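Local coordinates for protein N-terminal domain of PorA (28-171) (Porphyromonas gingivalis ATCC 33277, PDB 6KJK) that probably acts as a type IX secretion system cargo protein that influences PorXY-SigP signalling, this chain being its N-terminal, all-beta domain, at residues Asn49-Ile54 and Ser78-Val83; Leu67-Cys72 and Glu90-Arg95; Val5-Gly10 and Gly38-Gln43; Thr110-Pro115 and Leu124-Ile129. All coordinates share one frame; numbering follows the deposited sequence.

Contact 1: Asn49-Ile54 and Ser78-Val83; sequences NVIGKI and SVSPVV
Val-50 and Val-83 exchange backbone bonds in both directions: Val-50 N reaches Val-83 O at 2.8 Å with 171° at the hydrogen, and Val-83 N returns to Val-50 O. They form an antiparallel hydrogen-bonded pair at the start of the edge strand 83-85. Two residues further along strand 48-58, at Gly-52, Ser-80 supplies the partners. Its N donates to Gly-52 O at 2.8 Å, while its hydroxyl OG, and not a backbone carbonyl, receives Gly-52 N at 2.9 Å. The same OG donates to Pro-81 O at 2.7 Å, and these two bonds fix its rotation. With OG lying between the backbone N and the carbonyl carbon (chi1 80°), the hydroxyl is brought over to the strand. The register slips by one residue between the Val-50/Val-83 and Lys-53/Val-79 pairs, as 78-82 runs along the edge of the five-stranded mixed sheet into strand 83-85. Ile-54 N closes the far end on Ser-78 O at 2.8 Å, and a water joins Ile-54 O to Ser-78 OG. Apolar groups fill the intervals: CG2 of Ile-51 presses tightly on Val-79 CG1 (3.5 Å), and its CG1 meets Val-82 CG2 at 3.8 Å. Lys-53 runs alongside Val-79 and makes a cation-pi contact with Phe-114.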
# COMPACT_ATOMS: atom_id res chain seq x y z
N ASN A 49 -16.07 7.98 -5.15
CA ASN A 49 -14.96 8.72 -4.58
C ASN A 49 -14.47 8.01 -3.33
O ASN A 49 -15.27 7.69 -2.44
CB ASN A 49 -15.39 10.14 -4.22
CG ASN A 49 -15.55 11.03 -5.45
OD1 ASN A 49 -15.25 10.62 -6.56
ND2 ASN A 49 -15.96 12.26 -5.23
N VAL A 50 -13.17 7.76 -3.27
CA VAL A 50 -12.57 7.05 -2.15
C VAL A 50 -11.36 7.81 -1.63
O VAL A 50 -10.80 8.69 -2.29
CB VAL A 50 -12.20 5.61 -2.52
CG1 VAL A 50 -13.42 4.85 -3.03
CG2 VAL A 50 -11.14 5.58 -3.60
N ILE A 51 -10.92 7.42 -0.43
CA ILE A 51 -9.64 7.84 0.11
C ILE A 51 -8.87 6.59 0.49
O ILE A 51 -9.47 5.63 1.01
CB ILE A 51 -9.82 8.74 1.35
CG1 ILE A 51 -10.51 10.04 0.98
CG2 ILE A 51 -8.50 9.04 2.02
CD1 ILE A 51 -11.03 10.78 2.20
N GLY A 52 -7.58 6.57 0.21
CA GLY A 52 -6.71 5.45 0.59
C GLY A 52 -5.92 5.83 1.83
O GLY A 52 -5.43 6.95 1.94
N LYS A 53 -5.85 4.90 2.78
CA LYS A 53 -5.17 5.15 4.05
C LYS A 53 -4.27 3.99 4.41
O LYS A 53 -4.67 2.83 4.33
CB LYS A 53 -6.15 5.37 5.20
CG LYS A 53 -7.13 6.50 4.98
CD LYS A 53 -7.80 6.88 6.27
CE LYS A 53 -8.92 7.90 6.01
NZ LYS A 53 -9.52 8.39 7.29
N ILE A 54 -3.07 4.33 4.86
CA ILE A 54 -2.27 3.38 5.62
C ILE A 54 -2.82 3.37 7.04
O ILE A 54 -2.74 4.38 7.74
CB ILE A 54 -0.79 3.74 5.57
CG1 ILE A 54 -0.26 3.69 4.14
CG2 ILE A 54 0.02 2.87 6.56
CD1 ILE A 54 -0.26 2.31 3.51
N SER A 78 0.04 9.25 5.70
CA SER A 78 -0.72 8.01 5.66
C SER A 78 -2.04 8.10 4.90
O SER A 78 -2.69 7.08 4.74
CB SER A 78 -0.97 7.49 7.06
OG SER A 78 -1.76 8.41 7.78
N VAL A 79 -2.47 9.28 4.46
CA VAL A 79 -3.78 9.46 3.84
C VAL A 79 -3.60 10.09 2.47
O VAL A 79 -2.89 11.10 2.32
CB VAL A 79 -4.72 10.29 4.74
CG1 VAL A 79 -6.09 10.42 4.12
CG2 VAL A 79 -4.83 9.65 6.12
N SER A 80 -4.23 9.49 1.46
CA SER A 80 -4.22 10.01 0.11
C SER A 80 -5.25 11.13 -0.04
O SER A 80 -6.13 11.32 0.80
CB SER A 80 -4.58 8.88 -0.86
OG SER A 80 -5.98 8.65 -0.92
N PRO A 81 -5.22 11.82 -1.18
CA PRO A 81 -6.35 12.69 -1.54
C PRO A 81 -7.56 11.85 -1.90
O PRO A 81 -7.49 10.63 -2.08
CB PRO A 81 -5.87 13.44 -2.78
CG PRO A 81 -4.42 13.12 -2.94
CD PRO A 81 -4.19 11.79 -2.22
N VAL A 82 -8.70 12.52 -2.05
CA VAL A 82 -9.88 11.86 -2.60
C VAL A 82 -9.60 11.52 -4.05
O VAL A 82 -9.12 12.36 -4.83
CB VAL A 82 -11.12 12.78 -2.49
CG1 VAL A 82 -12.33 12.11 -3.07
CG2 VAL A 82 -11.37 13.15 -1.01
N VAL A 83 -9.93 10.29 -4.44
CA VAL A 83 -9.73 9.79 -5.79
C VAL A 83 -11.04 9.21 -6.28
O VAL A 83 -11.73 8.51 -5.53
CB VAL A 83 -8.64 8.69 -5.83
CG1 VAL A 83 -8.47 8.14 -7.27
CG2 VAL A 83 -7.33 9.23 -5.31
O HOH W 1 -4.07 6.80 8.30

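Contact 2: Leu67-Cys72 and Glu90-Arg95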
# COMPACT_ATOMS: atom_id res chain seq x y z
N LEU A 67 3.41 6.60 0.17
CA LEU A 67 2.18 6.15 -0.48
C LEU A 67 1.93 6.93 -1.76
O LEU A 67 1.98 8.17 -1.76
CB LEU A 67 1.04 6.41 0.50
CG LEU A 67 -0.37 6.08 0.01
CD1 LEU A 67 -0.51 4.58 -0.26
CD2 LEU A 67 -1.39 6.52 1.03
N CYS A 68 1.60 6.24 -2.84
CA CYS A 68 1.09 6.90 -4.04
C CYS A 68 -0.28 6.34 -4.35
O CYS A 68 -0.43 5.15 -4.62
CB CYS A 68 2.00 6.62 -5.23
SG CYS A 68 3.67 7.32 -5.12
N PHE A 69 -1.29 7.20 -4.32
CA PHE A 69 -2.64 6.81 -4.73
C PHE A 69 -3.34 8.11 -5.11
O PHE A 69 -3.63 8.92 -4.22
CB PHE A 69 -3.34 6.12 -3.57
CG PHE A 69 -4.69 5.64 -3.92
CD1 PHE A 69 -4.86 4.67 -4.90
CD2 PHE A 69 -5.81 6.13 -3.28
CE1 PHE A 69 -6.14 4.25 -5.28
CE2 PHE A 69 -7.09 5.69 -3.63
CZ PHE A 69 -7.24 4.74 -4.60
N GLY A 70 -3.55 8.34 -6.39
CA GLY A 70 -4.04 9.64 -6.87
C GLY A 70 -2.94 10.68 -6.91
O GLY A 70 -2.76 11.35 -7.93
N GLN A 71 -2.14 10.76 -5.85
CA GLN A 71 -0.96 11.61 -5.77
C GLN A 71 0.08 10.85 -4.95
O GLN A 71 -0.26 10.04 -4.08
CB GLN A 71 -1.33 12.91 -5.05
CG GLN A 71 -0.25 13.95 -4.86
CD GLN A 71 -0.81 15.09 -4.04
OE1 GLN A 71 -1.93 15.54 -4.29
NE2 GLN A 71 -0.09 15.50 -3.01
N CYS A 72 1.35 11.10 -5.20
CA CYS A 72 2.41 10.58 -4.34
C CYS A 72 2.57 11.52 -3.16
O CYS A 72 2.89 12.70 -3.34
CB CYS A 72 3.71 10.46 -5.13
SG CYS A 72 3.64 9.06 -6.28
N GLU A 90 -7.19 2.60 -10.45
CA GLU A 90 -6.25 3.63 -10.08
C GLU A 90 -4.98 2.96 -9.55
O GLU A 90 -5.06 2.16 -8.60
CB GLU A 90 -6.83 4.52 -9.02
CG GLU A 90 -5.90 5.65 -8.61
CD GLU A 90 -5.74 6.73 -9.70
OE1 GLU A 90 -6.00 6.45 -10.89
OE2 GLU A 90 -5.33 7.85 -9.33
N PRO A 91 -3.82 3.29 -10.09
CA PRO A 91 -2.59 2.70 -9.54
C PRO A 91 -2.40 3.04 -8.07
O PRO A 91 -2.73 4.13 -7.59
CB PRO A 91 -1.48 3.35 -10.38
CG PRO A 91 -2.17 3.69 -11.68
CD PRO A 91 -3.57 4.07 -11.31
N LEU A 92 -1.83 2.09 -7.35
CA LEU A 92 -1.54 2.18 -5.94
C LEU A 92 -0.12 1.69 -5.74
O LEU A 92 0.23 0.60 -6.21
CB LEU A 92 -2.48 1.24 -5.17
CG LEU A 92 -2.17 1.01 -3.71
CD1 LEU A 92 -2.22 2.32 -2.89
CD2 LEU A 92 -3.13 -0.04 -3.16
N SER A 93 0.70 2.46 -5.05
CA SER A 93 2.02 1.95 -4.70
C SER A 93 2.39 2.36 -3.29
O SER A 93 1.94 3.39 -2.77
CB SER A 93 3.11 2.36 -5.68
OG SER A 93 3.33 3.74 -5.64
N LEU A 94 3.24 1.55 -2.68
CA LEU A 94 3.78 1.86 -1.36
C LEU A 94 5.26 1.51 -1.38
O LEU A 94 5.61 0.35 -1.64
CB LEU A 94 3.05 1.04 -0.28
CG LEU A 94 3.50 1.27 1.16
CD1 LEU A 94 3.20 2.69 1.58
CD2 LEU A 94 2.81 0.27 2.10
N ARG A 95 6.10 2.49 -1.12
CA ARG A 95 7.53 2.29 -1.11
C ARG A 95 8.00 2.34 0.34
O ARG A 95 7.61 3.25 1.10
CB ARG A 95 8.20 3.41 -1.88
CG ARG A 95 8.12 3.27 -3.39
CD ARG A 95 8.68 4.54 -4.02
NE ARG A 95 8.99 4.45 -5.45
CZ ARG A 95 8.15 4.79 -6.42
NH1 ARG A 95 6.92 5.21 -6.12
NH2 ARG A 95 8.52 4.69 -7.69
O HOH W 2 -2.25 6.64 -8.34
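An antiparallel strand pair, whose first strand runs on into a small disulfide-closed loop, sets Cys-68 opposite Ser-93, where strand 64-69 meets strand 90-99. Reciprocal backbone bonds are the evidence, Cys-68 N to Ser-93 O at 2.9 Å and nearly straight (177°), and Ser-93 N to Cys-68 O also at 2.9 Å. On the face that carries Cys-68 and Ser-93, Ser-93 OG sits 3.2 Å from Cys-68 CB, and Arg-95 brings NH1 to 4.0 Å from Cys-68 SG, which lies at the edge of the guanidinium. Cys-68 SG bonds to Cys-72 SG, pinning the turn that leaves the strand. The other face is apolar and belongs to the packed interior between the two sheets: Leu-67 and Leu-92 meet at a slant, CD1 to CD1 at 3.9 Å, and both leucines touch Phe-111 of strand 105-115. A trans first torsion (chi1 -177°) swings the Phe-69 ring toward Glu-90, whose CG lies 3.6 Å from Phe-69 CE1. Pro-91 O approaches the edge of this ring, close to its plane. A water accepts from Gly-70 N and donates to Pro-91 O at 2.7 Å, with a weak third bond to Glu-90 OE2, bridging the backbones where the strands part.

Contact 3: Val5-Gly10 and Gly38-Gln43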
# COMPACT_ATOMS: atom_id res chain seq x y z
N VAL A 5 -15.45 -2.76 -4.78
CA VAL A 5 -14.10 -2.19 -4.87
C VAL A 5 -13.12 -3.28 -4.50
O VAL A 5 -13.28 -3.92 -3.45
CB VAL A 5 -13.93 -0.98 -3.95
CG1 VAL A 5 -12.50 -0.50 -3.99
CG2 VAL A 5 -14.90 0.11 -4.36
N VAL A 6 -12.14 -3.52 -5.36
CA VAL A 6 -11.14 -4.56 -5.14
C VAL A 6 -9.75 -3.98 -5.34
O VAL A 6 -9.56 -2.93 -5.96
CB VAL A 6 -11.33 -5.82 -6.03
CG1 VAL A 6 -12.72 -6.40 -5.80
CG2 VAL A 6 -11.15 -5.49 -7.51
N ILE A 7 -8.77 -4.69 -4.81
CA ILE A 7 -7.36 -4.41 -5.05
C ILE A 7 -6.80 -5.53 -5.90
O ILE A 7 -7.08 -6.71 -5.64
CB ILE A 7 -6.61 -4.26 -3.71
CG1 ILE A 7 -7.18 -3.03 -2.97
CG2 ILE A 7 -5.12 -4.11 -3.93
CD1 ILE A 7 -6.87 -2.99 -1.47
N LYS A 8 -6.09 -5.17 -6.95
CA LYS A 8 -5.47 -6.10 -7.87
C LYS A 8 -3.96 -5.97 -7.76
O LYS A 8 -3.42 -4.86 -7.68
CB LYS A 8 -5.92 -5.75 -9.30
CG LYS A 8 -5.47 -6.68 -10.40
CD LYS A 8 -6.11 -6.28 -11.72
CE LYS A 8 -5.76 -7.22 -12.84
NZ LYS A 8 -6.59 -6.89 -14.04
N VAL A 9 -3.26 -7.10 -7.77
CA VAL A 9 -1.81 -7.14 -7.80
C VAL A 9 -1.39 -8.06 -8.93
O VAL A 9 -1.88 -9.20 -9.03
CB VAL A 9 -1.22 -7.61 -6.47
CG1 VAL A 9 0.31 -7.76 -6.57
CG2 VAL A 9 -1.55 -6.61 -5.41
N GLY A 10 -0.49 -7.58 -9.78
CA GLY A 10 -0.13 -8.37 -10.96
C GLY A 10 -1.39 -8.59 -11.77
O GLY A 10 -2.18 -7.68 -12.00
N GLY A 38 0.02 -2.08 -7.02
CA GLY A 38 -1.24 -2.70 -7.34
C GLY A 38 -2.16 -1.68 -7.95
O GLY A 38 -1.73 -0.60 -8.39
N MET A 39 -3.44 -2.03 -8.02
CA MET A 39 -4.48 -1.19 -8.60
C MET A 39 -5.70 -1.27 -7.71
O MET A 39 -6.04 -2.37 -7.22
CB MET A 39 -4.91 -1.71 -9.99
CG MET A 39 -3.81 -1.71 -11.04
SD MET A 39 -3.39 -0.07 -11.66
CE MET A 39 -5.00 0.59 -11.82
N VAL A 40 -6.39 -0.16 -7.51
CA VAL A 40 -7.71 -0.16 -6.86
C VAL A 40 -8.74 -0.02 -7.97
O VAL A 40 -8.71 0.93 -8.76
CB VAL A 40 -7.82 0.99 -5.85
CG1 VAL A 40 -9.21 0.96 -5.23
CG2 VAL A 40 -6.76 0.83 -4.77
N ILE A 41 -9.69 -0.97 -8.01
CA ILE A 41 -10.66 -1.05 -9.11
C ILE A 41 -12.05 -0.95 -8.54
O ILE A 41 -12.38 -1.64 -7.58
CB ILE A 41 -10.48 -2.37 -9.88
CG1 ILE A 41 -9.08 -2.39 -10.51
CG2 ILE A 41 -11.57 -2.56 -10.97
CD1 ILE A 41 -8.61 -3.74 -10.92
N ASN A 42 -12.89 -0.11 -9.13
CA ASN A 42 -14.30 -0.06 -8.79
C ASN A 42 -15.04 -0.82 -9.88
O ASN A 42 -15.04 -0.38 -11.04
CB ASN A 42 -14.76 1.39 -8.73
CG ASN A 42 -16.26 1.53 -8.70
OD1 ASN A 42 -16.97 0.62 -8.25
ND2 ASN A 42 -16.77 2.68 -9.17
N GLN A 43 -15.69 -1.93 -9.53
CA GLN A 43 -16.34 -2.79 -10.50
C GLN A 43 -17.77 -2.35 -10.83
O GLN A 43 -18.40 -2.94 -11.71
CB GLN A 43 -16.34 -4.23 -10.01
CG GLN A 43 -14.95 -4.77 -9.85
CD GLN A 43 -14.92 -6.12 -9.15
OE1 GLN A 43 -15.83 -6.46 -8.39
NE2 GLN A 43 -13.92 -6.90 -9.45
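Ile-41 lays its CD1 against the aliphatic part of Lys-8, 3.7 Å from both CB and CD, the two chains crossing at a slant. The lysine is extended beyond CG; its methylenes lie against the isoleucine and the ammonium end points off from the strand pair. Ile-41 also sets CB 4.0 Å from Val-6 CG2. The amide of Gln-43 comes across Val-6 at about a right angle, its NE2 3.7 Å from Val-6 CG2. On the opposite face Val-5 CG1 meets Val-40 CG1 at 3.8 Å, and Ile-7 continues this buried row toward Ala-125 and Val-127 of strand 125-133. Four backbone bonds hold strands 5-9 and 31-42 antiparallel, with axes 4.6 Å apart: Val-6 and Ile-41 bond both ways, as do Lys-8 and Met-39. The last of these, Met-39 N to Lys-8 O, is the most bent, at 147°, next to Gly-38. Asn-42 OD1 accepts from Ser-44 N, and its ND2 donates to Thr-46 O and to Val-85 O of strand 83-85. The chemistry divides by face: aliphatic groups and the hydrogen-bonded Asn-42 amide are buried inward, whereas the outer row combines aliphatic contact with polar ends that can meet solvent.

Contact 4: Thr110-Pro115 and Leu124-Ile129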
# COMPACT_ATOMS: atom_id res chain seq x y z
N THR A 110 -0.85 -1.96 6.56
CA THR A 110 -2.19 -2.25 6.06
C THR A 110 -2.66 -1.03 5.30
O THR A 110 -2.49 0.10 5.78
CB THR A 110 -3.15 -2.61 7.20
OG1 THR A 110 -2.66 -3.77 7.87
CG2 THR A 110 -4.56 -2.88 6.67
N PHE A 111 -3.22 -1.24 4.12
CA PHE A 111 -3.82 -0.19 3.32
C PHE A 111 -5.29 -0.51 3.19
O PHE A 111 -5.66 -1.64 2.82
CB PHE A 111 -3.18 -0.14 1.93
CG PHE A 111 -3.89 0.79 0.99
CD1 PHE A 111 -3.59 2.15 0.96
CD2 PHE A 111 -4.89 0.31 0.16
CE1 PHE A 111 -4.26 3.00 0.07
CE2 PHE A 111 -5.58 1.15 -0.72
CZ PHE A 111 -5.25 2.48 -0.76
N SER A 112 -6.14 0.49 3.42
CA SER A 112 -7.56 0.33 3.11
C SER A 112 -8.07 1.51 2.31
O SER A 112 -7.65 2.65 2.49
CB SER A 112 -8.42 0.23 4.38
OG SER A 112 -8.09 -0.93 5.12
N CYS A 113 -9.05 1.20 1.49
CA CYS A 113 -9.83 2.18 0.74
C CYS A 113 -11.10 2.47 1.54
O CYS A 113 -11.79 1.53 1.94
CB CYS A 113 -10.19 1.53 -0.60
SG CYS A 113 -10.77 2.58 -1.91
N PHE A 114 -11.40 3.74 1.75
CA PHE A 114 -12.62 4.11 2.45
C PHE A 114 -13.47 4.98 1.53
O PHE A 114 -12.93 5.72 0.69
CB PHE A 114 -12.28 4.98 3.65
CG PHE A 114 -11.59 4.25 4.75
CD1 PHE A 114 -10.20 4.07 4.75
CD2 PHE A 114 -12.32 3.77 5.83
CE1 PHE A 114 -9.57 3.41 5.79
CE2 PHE A 114 -11.68 3.11 6.87
CZ PHE A 114 -10.30 2.94 6.84
N PRO A 115 -14.79 4.94 1.69
CA PRO A 115 -15.61 5.97 1.05
C PRO A 115 -15.13 7.33 1.53
O PRO A 115 -14.58 7.48 2.62
CB PRO A 115 -17.02 5.68 1.59
CG PRO A 115 -16.96 4.29 2.13
CD PRO A 115 -15.57 4.13 2.63
N LEU A 124 -13.81 -0.27 2.19
CA LEU A 124 -14.31 -0.94 1.00
C LEU A 124 -13.41 -2.07 0.53
O LEU A 124 -13.88 -3.00 -0.13
CB LEU A 124 -14.43 0.07 -0.16
CG LEU A 124 -15.27 1.29 0.18
CD1 LEU A 124 -15.06 2.39 -0.84
CD2 LEU A 124 -16.74 0.92 0.27
N ALA A 125 -12.11 -1.98 0.83
CA ALA A 125 -11.13 -2.98 0.44
C ALA A 125 -9.88 -2.76 1.27
O ALA A 125 -9.55 -1.62 1.58
CB ALA A 125 -10.76 -2.87 -1.04
N THR A 126 -9.22 -3.85 1.63
CA THR A 126 -8.05 -3.79 2.48
C THR A 126 -7.03 -4.80 1.98
O THR A 126 -7.39 -5.92 1.59
CB THR A 126 -8.46 -4.18 3.91
OG1 THR A 126 -9.36 -3.18 4.39
CG2 THR A 126 -7.26 -4.27 4.85
N VAL A 127 -5.76 -4.40 2.03
CA VAL A 127 -4.66 -5.31 1.77
C VAL A 127 -3.62 -5.10 2.85
O VAL A 127 -3.37 -3.97 3.30
CB VAL A 127 -4.07 -5.12 0.35
CG1 VAL A 127 -3.56 -3.69 0.12
CG2 VAL A 127 -3.02 -6.15 0.04
N ASN A 128 -3.05 -6.21 3.29
CA ASN A 128 -1.94 -6.20 4.24
C ASN A 128 -0.67 -6.50 3.46
O ASN A 128 -0.63 -7.45 2.67
CB ASN A 128 -2.15 -7.26 5.33
CG ASN A 128 -3.43 -7.07 6.03
OD1 ASN A 128 -3.59 -6.12 6.80
ND2 ASN A 128 -4.39 -7.93 5.73
N ILE A 129 0.36 -5.68 3.65
CA ILE A 129 1.58 -5.74 2.87
C ILE A 129 2.72 -6.02 3.84
O ILE A 129 2.93 -5.24 4.80
CB ILE A 129 1.81 -4.41 2.15
CG1 ILE A 129 0.64 -4.13 1.24
CG2 ILE A 129 3.13 -4.42 1.37
CD1 ILE A 129 0.58 -2.72 0.80
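Side-chain hydrogen bonds line one face of this pairing. Thr-110 OG1 donates to Asn-128 OD1 at 2.7 Å, in the carbonyl plane, the two side chains running alongside each other. Ser-112 OG and Thr-126 OG1 are also hydrogen-bonded, at 2.7 Å. Both hydroxyls stand anti to their own carbonyl carbons (chi1 -63° and -65°), which turns them to one another across the non-hydrogen-bonded pair. Methyl contact completes this row, Thr-110 CG2 meeting Thr-126 CG2 at 3.5 Å. Backbone bonds form the second group: Phe-111 and Val-127 bond both ways, Cys-113 N reaches Ala-125 O, and Leu-124 N reaches Cys-113 O at 2.7 Å. These bonds build the hairpin of strands 105-115 and 125-133, at the middle of the mixed sheet, with strand axes 172° apart in direction. Apolar packing occupies the other face and the hairpin's loop end. Val-127 CG1 lies 4.0 Å from Phe-111 CB. Leu-124 places CG 3.8 Å from Pro-115 CD and CD1 3.6 Å from Pro-115 N, while its other branch, CD2, touches Pro-115 CG.

How the contacts relate
Contacts 1 and 4 are neighbours in one sheet, where strands 48-58 and 105-115 adjoin: Ile-51 O lies 2.8 Å from Phe-114 N and Lys-53 N 2.9 Å from Ser-112 O, both probable hydrogen bonds. Contacts 2 and 3 are joined in the other sheet, through Leu-92 O and Gly-38 N at 2.8 Å. The sheets meet through side chains. Leu-92 CD2 of contact 2 packs on Phe-111 CE2 of contact 4 at 3.7 Å, and Ile-7 CD1 of contact 3 on Val-127 CG1 at 3.7 Å. Contacts 1 and 2, with centres about 9 Å apart, alternate along the chain and touch through Ser-80 and Phe-69, whereas contacts 1 and 3 do not touch.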